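Local coordinates for putative lipoprotein (Bacteroides ovatus, PDB 3OQQ) that is of unknown function but binds calcium ions in the crystal and is probably an extracellular lipoprotein, at residues 230-242 / 251-263. Sequence-based numbering, arbitrary orientation.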
loop_
_atom_site.group_PDB
_atom_site.type_symbol
_atom_site.label_atom_id
_atom_site.label_comp_id
_atom_site.label_asym_id
_atom_site.label_seq_id
_atom_site.Cartn_x
_atom_site.Cartn_y
_atom_site.Cartn_z
ATOM N N SER A 230 7.154 -17.387 12.335
ATOM C CA SER A 230 6.738 -18.709 11.903
ATOM C C SER A 230 7.482 -19.147 10.648
ATOM O O SER A 230 7.716 -18.341 9.748
ATOM C CB SER A 230 5.239 -18.709 11.641
ATOM O OG SER A 230 4.835 -19.993 11.204
ATOM N N THR A 231 7.804 -20.439 10.569
ATOM C CA THR A 231 8.470 -21.055 9.414
ATOM C C THR A 231 7.449 -21.720 8.501
ATOM O O THR A 231 7.831 -22.310 7.493
ATOM C CB THR A 231 9.511 -22.094 9.874
ATOM O OG1 THR A 231 8.868 -23.076 10.705
ATOM C CG2 THR A 231 10.702 -21.456 10.567
ATOM N N LYS A 232 6.161 -21.650 8.867
ATOM C CA LYS A 232 5.042 -22.225 8.108
ATOM C C LYS A 232 4.879 -21.562 6.732
ATOM O O LYS A 232 5.142 -20.359 6.596
ATOM C CB LYS A 232 3.714 -22.038 8.875
ATOM C CG LYS A 232 3.581 -22.839 10.169
ATOM C CD LYS A 232 2.340 -22.366 10.913
ATOM C CE LYS A 232 2.184 -23.012 12.263
ATOM N NZ LYS A 232 0.950 -22.535 12.945
ATOM N N ASN A 233 4.364 -22.332 5.755
ATOM C CA ASN A 233 3.987 -21.840 4.425
ATOM C C ASN A 233 2.755 -20.931 4.547
ATOM O O ASN A 233 2.680 -19.869 3.924
ATOM C CB ASN A 233 3.688 -23.024 3.497
ATOM C CG ASN A 233 4.932 -23.732 3.006
ATOM O OD1 ASN A 233 6.063 -23.362 3.341
ATOM N ND2 ASN A 233 4.750 -24.726 2.144
ATOM N N ILE A 234 1.802 -21.352 5.391
ATOM C CA ILE A 234 0.577 -20.614 5.659
ATOM C C ILE A 234 0.498 -20.316 7.152
ATOM O O ILE A 234 0.498 -21.219 7.984
ATOM C CB ILE A 234 -0.696 -21.371 5.159
ATOM C CG1 ILE A 234 -0.610 -21.716 3.644
ATOM C CG2 ILE A 234 -1.965 -20.557 5.483
ATOM C CD1 ILE A 234 -1.530 -22.903 3.207
ATOM N N VAL A 235 0.419 -19.041 7.469
ATOM C CA VAL A 235 0.262 -18.514 8.807
ATOM C C VAL A 235 -1.124 -17.907 8.822
ATOM O O VAL A 235 -1.426 -17.046 8.002
ATOM C CB VAL A 235 1.397 -17.483 9.134
ATOM C CG1 VAL A 235 1.156 -16.786 10.465
ATOM C CG2 VAL A 235 2.757 -18.163 9.129
ATOM N N LYS A 236 -1.988 -18.410 9.696
ATOM C CA LYS A 236 -3.339 -17.893 9.852
ATOM C C LYS A 236 -3.491 -17.414 11.290
ATOM O O LYS A 236 -3.255 -18.199 12.201
ATOM C CB LYS A 236 -4.371 -18.979 9.493
ATOM C CG LYS A 236 -5.834 -18.544 9.600
ATOM C CD LYS A 236 -6.726 -19.529 8.860
ATOM C CE LYS A 236 -7.983 -19.863 9.615
ATOM N NZ LYS A 236 -7.739 -20.840 10.715
ATOM N N VAL A 237 -3.801 -16.117 11.498
ATOM C CA VAL A 237 -4.045 -15.596 12.847
ATOM C C VAL A 237 -5.475 -15.014 12.855
ATOM O O VAL A 237 -5.925 -14.424 11.865
ATOM C CB VAL A 237 -2.971 -14.631 13.442
ATOM C CG1 VAL A 237 -1.601 -15.293 13.491
ATOM C CG2 VAL A 237 -2.902 -13.304 12.727
ATOM N N GLU A 238 -6.211 -15.286 13.921
ATOM C CA GLU A 238 -7.592 -14.836 13.979
ATOM C C GLU A 238 -8.062 -14.511 15.398
ATOM O O GLU A 238 -7.609 -15.107 16.386
ATOM C CB GLU A 238 -8.537 -15.898 13.368
ATOM C CG GLU A 238 -8.404 -17.289 13.968
ATOM C CD GLU A 238 -9.410 -18.331 13.526
ATOM O OE1 GLU A 238 -9.480 -18.610 12.312
ATOM O OE2 GLU A 238 -10.076 -18.927 14.403
ATOM N N ASN A 239 -9.022 -13.601 15.468
ATOM C CA ASN A 239 -9.744 -13.286 16.691
ATOM C C ASN A 239 -11.175 -13.159 16.248
ATOM O O ASN A 239 -11.506 -12.219 15.528
ATOM C CB ASN A 239 -9.214 -12.036 17.391
ATOM C CG ASN A 239 -9.900 -11.713 18.700
ATOM O OD1 ASN A 239 -11.072 -12.046 18.928
ATOM N ND2 ASN A 239 -9.180 -11.049 19.601
ATOM N N LYS A 240 -11.997 -14.143 16.606
ATOM C CA LYS A 240 -13.393 -14.194 16.182
ATOM C C LYS A 240 -14.362 -13.750 17.294
ATOM O O LYS A 240 -15.564 -14.030 17.218
ATOM C CB LYS A 240 -13.723 -15.605 15.686
ATOM C CG LYS A 240 -12.949 -15.954 14.404
ATOM C CD LYS A 240 -13.194 -17.394 13.991
ATOM C CE LYS A 240 -13.860 -17.483 12.645
ATOM N NZ LYS A 240 -13.655 -18.829 12.032
ATOM N N ASN A 241 -13.863 -12.988 18.276
ATOM C CA ASN A 241 -14.719 -12.576 19.375
ATOM C C ASN A 241 -14.299 -11.221 19.939
ATOM O O ASN A 241 -14.308 -11.024 21.157
ATOM C CB ASN A 241 -14.681 -13.669 20.462
ATOM C CG ASN A 241 -15.778 -13.583 21.488
ATOM O OD1 ASN A 241 -16.935 -13.364 21.156
ATOM N ND2 ASN A 241 -15.438 -13.798 22.764
ATOM N N TRP A 242 -13.966 -10.259 19.061
ATOM C CA TRP A 242 -13.504 -8.960 19.525
ATOM C C TRP A 242 -14.545 -7.869 19.328
ATOM O O TRP A 242 -15.475 -7.988 18.523
ATOM C CB TRP A 242 -12.178 -8.565 18.848
ATOM C CG TRP A 242 -12.280 -8.292 17.365
ATOM C CD1 TRP A 242 -12.125 -9.199 16.353
ATOM C CD2 TRP A 242 -12.536 -7.020 16.731
ATOM N NE1 TRP A 242 -12.299 -8.575 15.129
ATOM C CE2 TRP A 242 -12.525 -7.237 15.333
ATOM C CE3 TRP A 242 -12.752 -5.710 17.212
ATOM C CZ2 TRP A 242 -12.751 -6.202 14.411
ATOM C CZ3 TRP A 242 -12.985 -4.690 16.303
ATOM C CH2 TRP A 242 -13.007 -4.943 14.918
ATOM N N GLU A 251 -22.881 -7.687 19.817
ATOM C CA GLU A 251 -22.472 -8.842 19.014
ATOM C C GLU A 251 -20.966 -8.785 18.736
ATOM O O GLU A 251 -20.458 -7.714 18.378
ATOM C CB GLU A 251 -23.250 -8.945 17.684
ATOM C CG GLU A 251 -24.767 -8.876 17.824
ATOM C CD GLU A 251 -25.308 -7.461 17.722
ATOM O OE1 GLU A 251 -25.279 -6.743 18.747
ATOM O OE2 GLU A 251 -25.708 -7.052 16.608
ATOM N N PRO A 252 -20.229 -9.914 18.903
ATOM C CA PRO A 252 -18.787 -9.874 18.640
ATOM C C PRO A 252 -18.471 -9.722 17.154
ATOM O O PRO A 252 -19.305 -10.011 16.291
ATOM C CB PRO A 252 -18.285 -11.211 19.185
ATOM C CG PRO A 252 -19.431 -12.110 19.110
ATOM C CD PRO A 252 -20.662 -11.265 19.318
ATOM N N ARG A 253 -17.242 -9.270 16.866
ATOM C CA ARG A 253 -16.782 -9.086 15.503
ATOM C C ARG A 253 -15.660 -10.073 15.267
ATOM O O ARG A 253 -15.248 -10.752 16.222
ATOM C CB ARG A 253 -16.368 -7.616 15.274
ATOM C CG ARG A 253 -17.448 -6.615 15.755
ATOM C CD ARG A 253 -16.995 -5.196 15.512
ATOM N NE ARG A 253 -17.883 -4.189 16.091
ATOM C CZ ARG A 253 -18.959 -3.687 15.490
ATOM N NH1 ARG A 253 -19.369 -4.180 14.329
ATOM N NH2 ARG A 253 -19.662 -2.725 16.071
ATOM N N PHE A 254 -15.217 -10.242 13.996
ATOM C CA PHE A 254 -14.135 -11.176 13.712
ATOM C C PHE A 254 -13.153 -10.642 12.680
ATOM O O PHE A 254 -13.502 -9.818 11.826
ATOM C CB PHE A 254 -14.670 -12.542 13.278
ATOM C CG PHE A 254 -15.157 -12.687 11.856
ATOM C CD1 PHE A 254 -16.435 -12.255 11.491
ATOM C CD2 PHE A 254 -14.374 -13.323 10.899
ATOM C CE1 PHE A 254 -16.910 -12.443 10.192
ATOM C CE2 PHE A 254 -14.846 -13.499 9.595
ATOM C CZ PHE A 254 -16.106 -13.046 9.250
ATOM N N ALA A 255 -11.914 -11.123 12.755
ATOM C CA ALA A 255 -10.880 -10.780 11.767
ATOM C C ALA A 255 -10.000 -11.994 11.597
ATOM O O ALA A 255 -9.746 -12.691 12.577
ATOM C CB ALA A 255 -10.075 -9.565 12.220
ATOM N N ILE A 256 -9.646 -12.326 10.355
ATOM C CA ILE A 256 -8.783 -13.481 10.041
ATOM C C ILE A 256 -7.688 -13.005 9.088
ATOM O O ILE A 256 -7.997 -12.575 7.973
ATOM C CB ILE A 256 -9.542 -14.705 9.448
ATOM C CG1 ILE A 256 -10.794 -15.106 10.275
ATOM C CG2 ILE A 256 -8.581 -15.891 9.240
ATOM C CD1 ILE A 256 -11.804 -16.007 9.514
ATOM N N LEU A 257 -6.423 -13.118 9.512
ATOM C CA LEU A 257 -5.290 -12.721 8.688
ATOM C C LEU A 257 -4.529 -13.961 8.256
ATOM O O LEU A 257 -4.035 -14.712 9.092
ATOM C CB LEU A 257 -4.376 -11.742 9.445
ATOM C CG LEU A 257 -3.025 -11.386 8.831
ATOM C CD1 LEU A 257 -3.181 -10.723 7.451
ATOM C CD2 LEU A 257 -2.265 -10.525 9.769
ATOM N N THR A 258 -4.477 -14.192 6.937
ATOM C CA THR A 258 -3.785 -15.334 6.370
ATOM C C THR A 258 -2.610 -14.825 5.563
ATOM O O THR A 258 -2.752 -13.914 4.751
ATOM C CB THR A 258 -4.738 -16.219 5.544
ATOM O OG1 THR A 258 -5.860 -16.563 6.355
ATOM C CG2 THR A 258 -4.063 -17.510 5.043
ATOM N N VAL A 259 -1.439 -15.402 5.812
ATOM C CA VAL A 259 -0.241 -15.106 5.028
ATOM C C VAL A 259 0.181 -16.433 4.376
ATOM O O VAL A 259 0.501 -17.387 5.082
ATOM C CB VAL A 259 0.895 -14.426 5.837
ATOM C CG1 VAL A 259 2.084 -14.123 4.936
ATOM C CG2 VAL A 259 0.409 -13.145 6.510
ATOM N N ASP A 260 0.148 -16.494 3.035
ATOM C CA ASP A 260 0.535 -17.694 2.286
ATOM C C ASP A 260 1.744 -17.347 1.419
ATOM O O ASP A 260 1.582 -16.710 0.376
ATOM C CB ASP A 260 -0.646 -18.227 1.444
ATOM C CG ASP A 260 -0.426 -19.576 0.752
ATOM O OD1 ASP A 260 0.734 -20.005 0.637
ATOM O OD2 ASP A 260 -1.418 -20.171 0.283
ATOM N N LYS A 261 2.961 -17.764 1.859
ATOM C CA LYS A 261 4.178 -17.429 1.132
ATOM C C LYS A 261 4.434 -18.412 -0.010
ATOM O O LYS A 261 5.312 -18.162 -0.818
ATOM C CB LYS A 261 5.392 -17.397 2.097
ATOM C CG LYS A 261 5.896 -18.799 2.584
ATOM C CD LYS A 261 7.162 -18.637 3.387
ATOM C CE LYS A 261 7.719 -19.938 3.919
ATOM N NZ LYS A 261 8.755 -19.670 4.963
ATOM N N ALA A 262 3.665 -19.503 -0.095
ATOM C CA ALA A 262 3.932 -20.600 -1.020
ATOM C C ALA A 262 3.161 -20.569 -2.366
ATOM O O ALA A 262 3.275 -21.512 -3.147
ATOM C CB ALA A 262 3.693 -21.926 -0.304
ATOM N N GLN A 263 2.469 -19.499 -2.680
ATOM C CA GLN A 263 1.754 -19.409 -3.959
ATOM C C GLN A 263 2.730 -19.098 -5.093
ATOM O O GLN A 263 3.723 -18.429 -4.849
ATOM C CB GLN A 263 0.641 -18.355 -3.886
ATOM C CG GLN A 263 -0.535 -18.784 -2.989
ATOM C CD GLN A 263 -1.215 -20.068 -3.420
ATOM O OE1 GLN A 263 -1.580 -20.255 -4.589
ATOM N NE2 GLN A 263 -1.365 -21.006 -2.488
HETATM O O HOH W 1 7.246 -18.712 7.090
HETATM O O HOH W 2 10.057 -22.009 5.631
#
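Val235 and Val259 exchange both backbone bonds, as do Val237 with Leu257, Asn239 with Ala255, and Trp242 with Arg253; with Lys261 N to Asn233 O they make nine rungs between strands running at 173° to each other. The central bonds are nearly straight, as from Leu257 N to Val237 O. Near Trp242 the ladder slips by one residue: Asn241 and Trp242 both face Arg253, a classic bulge, and Trp242 N meets Arg253 O from above the carbonyl plane at 3.2 Å. Asn239 OD1 accepts from Asn241 N, an Asx turn spanning this corner, while its ND2 donates to Leu224 O.

Apolar contacts divide by face. With chi1 at 67°, Trp242 CG sits between its backbone N and carbonyl carbon, and the indole folds back over Arg253, whose CB lies 4.0 Å from the six-membered ring centroid and 17° off its normal, a CH-pi contact. On the same face Val237 CG2 lies 3.9 Å from Leu257 CB, the two side chains pointing the same way, while Leu257 and Val259 also touch strand 298-307. On the other face Ile234 CG2 meets Thr258 CG2 at 3.7 Å, and Lys236 runs its methylenes along Ile256.

Among polar contacts, Lys236 NZ forms a salt bridge with Glu238 OE1 on the same strand, its hydrogen bond weak at 3.2 Å, and Arg253 forms salt bridges with Asp247 and Asp279. Lys261 NZ donates to two waters, which bond to carbonyls of residues 230-232, and to Val205 O. Asp260 lays its carboxylate against Ile234 (CG to CG1 3.6 Å), OD1 accepting from Ala262 N and OD2 from Gln263 NE2; an alanine here removes the carboxylate, and the Gln263 amide would probably be freer to turn and Ile234 less covered. Together these strands form a bulged antiparallel beta hairpin at the edge of a six-stranded sheet, its Val-Leu face turned to a neighbouring sheet.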